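Local coordinates for ferric uptake regulation protein (Pseudomonas aeruginosa, PDB 1MZB) that probably represses iron-uptake genes by binding their operator DNA as a dimer when loaded with iron, at residues Q25-A30 with F81-S86. Residues are numbered along the deposited sequence; the frame is centred on the assembly and turned at random.
With ZN (zinc ion), chain C.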
ATOM      1  N   GLN A  25       4.028 -17.912  -6.595  1.00 33.51           N
ATOM      2  CA  GLN A  25       2.898 -18.261  -5.734  1.00 35.03           C
ATOM      3  C   GLN A  25       3.348 -18.232  -4.287  1.00 35.42           C
ATOM      4  O   GLN A  25       2.598 -17.809  -3.401  1.00 33.40           O
ATOM      5  CB  GLN A  25       2.348 -19.654  -6.093  1.00 35.81           C
ATOM      6  CG  GLN A  25       1.626 -19.693  -7.431  1.00 42.57           C
ATOM      7  CD  GLN A  25       1.294 -21.116  -7.870  1.00 47.30           C
ATOM      8  OE1 GLN A  25       1.898 -22.077  -7.393  1.00 48.26           O
ATOM      9  NE2 GLN A  25       0.345 -21.249  -8.804  1.00 47.80           N
ATOM     10  N   MET A  26       4.584 -18.674  -4.043  1.00 35.96           N
ATOM     11  CA  MET A  26       5.103 -18.643  -2.690  1.00 36.36           C
ATOM     12  C   MET A  26       5.197 -17.193  -2.221  1.00 35.06           C
ATOM     13  O   MET A  26       4.858 -16.878  -1.075  1.00 35.10           O
ATOM     14  CB  MET A  26       6.479 -19.298  -2.619  1.00 37.39           C
ATOM     15  CG  MET A  26       6.968 -19.436  -1.195  1.00 44.31           C
ATOM     16  SD  MET A  26       5.691 -20.262  -0.201  1.00 50.72           S
ATOM     17  CE  MET A  26       5.620 -21.864  -1.031  1.00 48.87           C
ATOM     18  N   LEU A  27       5.666 -16.307  -3.093  1.00 34.39           N
ATOM     19  CA  LEU A  27       5.780 -14.902  -2.729  1.00 35.14           C
ATOM     20  C   LEU A  27       4.418 -14.305  -2.438  1.00 36.28           C
ATOM     21  O   LEU A  27       4.267 -13.492  -1.514  1.00 36.05           O
ATOM     22  CB  LEU A  27       6.418 -14.105  -3.866  1.00 33.33           C
ATOM     23  CG  LEU A  27       7.915 -14.329  -4.035  1.00 34.13           C
ATOM     24  CD1 LEU A  27       8.416 -13.536  -5.241  1.00 36.58           C
ATOM     25  CD2 LEU A  27       8.631 -13.909  -2.749  1.00 34.88           C
ATOM     26  N   ASP A  28       3.431 -14.696  -3.236  1.00 37.95           N
ATOM     27  CA  ASP A  28       2.076 -14.167  -3.057  1.00 41.44           C
ATOM     28  C   ASP A  28       1.505 -14.449  -1.668  1.00 44.80           C
ATOM     29  O   ASP A  28       0.913 -13.562  -1.052  1.00 46.23           O
ATOM     30  CB  ASP A  28       1.142 -14.726  -4.127  1.00 39.55           C
ATOM     31  CG  ASP A  28       1.410 -14.133  -5.497  1.00 40.89           C
ATOM     32  OD1 ASP A  28       2.070 -13.073  -5.571  1.00 38.51           O
ATOM     33  OD2 ASP A  28       0.962 -14.724  -6.503  1.00 41.09           O
ATOM     34  N   SER A  29       1.670 -15.681  -1.195  1.00 48.16           N
ATOM     35  CA  SER A  29       1.172 -16.097   0.120  1.00 52.11           C
ATOM     36  C   SER A  29       2.226 -15.839   1.189  1.00 54.71           C
ATOM     37  O   SER A  29       3.338 -16.353   1.085  1.00 56.60           O
ATOM     38  CB  SER A  29       0.866 -17.588   0.116  1.00 52.31           C
ATOM     39  OG  SER A  29       0.345 -17.990  -1.135  1.00 53.30           O
ATOM     40  N   ALA A  30       1.883 -15.082   2.229  1.00 55.35           N
ATOM     41  CA  ALA A  30       2.859 -14.795   3.275  1.00 56.98           C
ATOM     42  C   ALA A  30       2.657 -15.629   4.537  1.00 57.45           C
ATOM     43  O   ALA A  30       2.728 -15.113   5.654  1.00 58.60           O
ATOM     44  CB  ALA A  30       2.838 -13.290   3.615  1.00 57.82           C
ATOM     45  N   PHE A  81      13.388 -10.301  -0.533  1.00 26.73           N
ATOM     46  CA  PHE A  81      12.740 -10.090  -1.827  1.00 26.30           C
ATOM     47  C   PHE A  81      11.257  -9.943  -1.543  1.00 30.30           C
ATOM     48  O   PHE A  81      10.709 -10.742  -0.798  1.00 30.30           O
ATOM     49  CB  PHE A  81      12.957 -11.296  -2.737  1.00 29.29           C
ATOM     50  CG  PHE A  81      14.390 -11.500  -3.149  1.00 28.67           C
ATOM     51  CD1 PHE A  81      15.271 -12.232  -2.354  1.00 27.78           C
ATOM     52  CD2 PHE A  81      14.863 -10.974  -4.356  1.00 27.39           C
ATOM     53  CE1 PHE A  81      16.627 -12.449  -2.772  1.00 28.73           C
ATOM     54  CE2 PHE A  81      16.194 -11.181  -4.776  1.00 26.72           C
ATOM     55  CZ  PHE A  81      17.078 -11.922  -3.985  1.00 30.06           C
ATOM     56  N   GLU A  82      10.617  -8.927  -2.091  1.00 28.53           N
ATOM     57  CA  GLU A  82       9.181  -8.768  -1.847  1.00 30.34           C
ATOM     58  C   GLU A  82       8.538  -8.320  -3.138  1.00 31.69           C
ATOM     59  O   GLU A  82       9.196  -7.764  -3.989  1.00 28.29           O
ATOM     60  CB  GLU A  82       8.908  -7.757  -0.729  1.00 32.99           C
ATOM     61  CG  GLU A  82       9.530  -6.364  -0.941  1.00 37.60           C
ATOM     62  CD  GLU A  82       9.418  -5.465   0.307  1.00 40.60           C
ATOM     63  OE1 GLU A  82       8.300  -5.062   0.672  1.00 42.54           O
ATOM     64  OE2 GLU A  82      10.461  -5.167   0.919  1.00 45.74           O
ATOM     65  N   LEU A  83       7.267  -8.624  -3.307  1.00 31.32           N
ATOM     66  CA  LEU A  83       6.597  -8.213  -4.517  1.00 34.22           C
ATOM     67  C   LEU A  83       6.629  -6.696  -4.677  1.00 38.20           C
ATOM     68  O   LEU A  83       6.706  -5.928  -3.697  1.00 38.36           O
ATOM     69  CB  LEU A  83       5.155  -8.700  -4.484  1.00 31.64           C
ATOM     70  CG  LEU A  83       5.040 -10.215  -4.484  1.00 31.73           C
ATOM     71  CD1 LEU A  83       3.573 -10.582  -4.240  1.00 36.05           C
ATOM     72  CD2 LEU A  83       5.550 -10.793  -5.842  1.00 33.12           C
ATOM     73  N   ALA A  84       6.585  -6.273  -5.935  1.00 40.65           N
ATOM     74  CA  ALA A  84       6.584  -4.868  -6.283  1.00 46.39           C
ATOM     75  C   ALA A  84       5.114  -4.464  -6.455  1.00 50.49           C
ATOM     76  O   ALA A  84       4.705  -3.401  -5.993  1.00 51.41           O
ATOM     77  CB  ALA A  84       7.366  -4.646  -7.598  1.00 45.42           C
ATOM     78  N   ASP A  85       4.328  -5.353  -7.077  1.00 54.23           N
ATOM     79  CA  ASP A  85       2.896  -5.126  -7.350  1.00 57.73           C
ATOM     80  C   ASP A  85       2.052  -4.648  -6.165  1.00 59.56           C
ATOM     81  O   ASP A  85       1.103  -3.873  -6.348  1.00 60.59           O
ATOM     82  CB  ASP A  85       2.245  -6.390  -7.973  1.00 59.36           C
ATOM     83  CG  ASP A  85       2.431  -7.646  -7.119  1.00 61.17           C
ATOM     84  OD1 ASP A  85       3.591  -7.990  -6.802  1.00 64.59           O
ATOM     85  OD2 ASP A  85       1.426  -8.305  -6.769  1.00 62.49           O
ATOM     86  N   SER A  86       2.396  -5.099  -4.958  1.00 60.68           N
ATOM     87  CA  SER A  86       1.667  -4.725  -3.749  1.00 61.78           C
ATOM     88  C   SER A  86       1.637  -3.206  -3.571  1.00 61.54           C
ATOM     89  O   SER A  86       2.441  -2.486  -4.178  1.00 62.22           O
ATOM     90  CB  SER A  86       2.328  -5.370  -2.522  1.00 62.80           C
ATOM     91  OG  SER A  86       3.658  -4.897  -2.357  1.00 62.97           O
TER
HETATM   92 ZN    ZN C 202       8.311  -4.347   2.583  1.00 31.30          ZN
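Leu83 packs against Leu27 and Asp28, at the C-terminal end of helix 18-28. Both leucines point toward each other from their backbones, and their side chains meet at a slant. The CD2 methyl of Leu83 lies 4.0 Å from CB of Leu27 and equally far from its CD1. The other methyl turns to Asp28, where OD1 stands 3.2 Å from Leu83 CD1, a close van der Waals contact. The Asp28 side chain crosses that of Leu83 at about a right angle. With CG of Leu83 opposite its carbonyl carbon (chi1 -64°), the two methyls fork over the helix end. No hydrogen bond links the two segments. Leu27 also brings CD2 to within 4.3 Å of the carbonyl O of Phe81, and continues inward onto Leu60 and Phe63 of helix 53-66. Asp28 and Asp85 lie near each other as like charges. Lys110 of the second subunit forms a salt bridge with Asp85 and a long, weak ion pair with Asp28, which probably eases their repulsion. Between Phe81 and Leu83, Glu82 points away from the helix and binds zinc through OE1 at 2.0 Å. His34, His91 and Glu102 complete that site. The contact thus seats a helix of the winged-helix DNA-binding domain against strand 80-83 of its beta wing, beside a zinc site that ties this domain to the dimerisation domain.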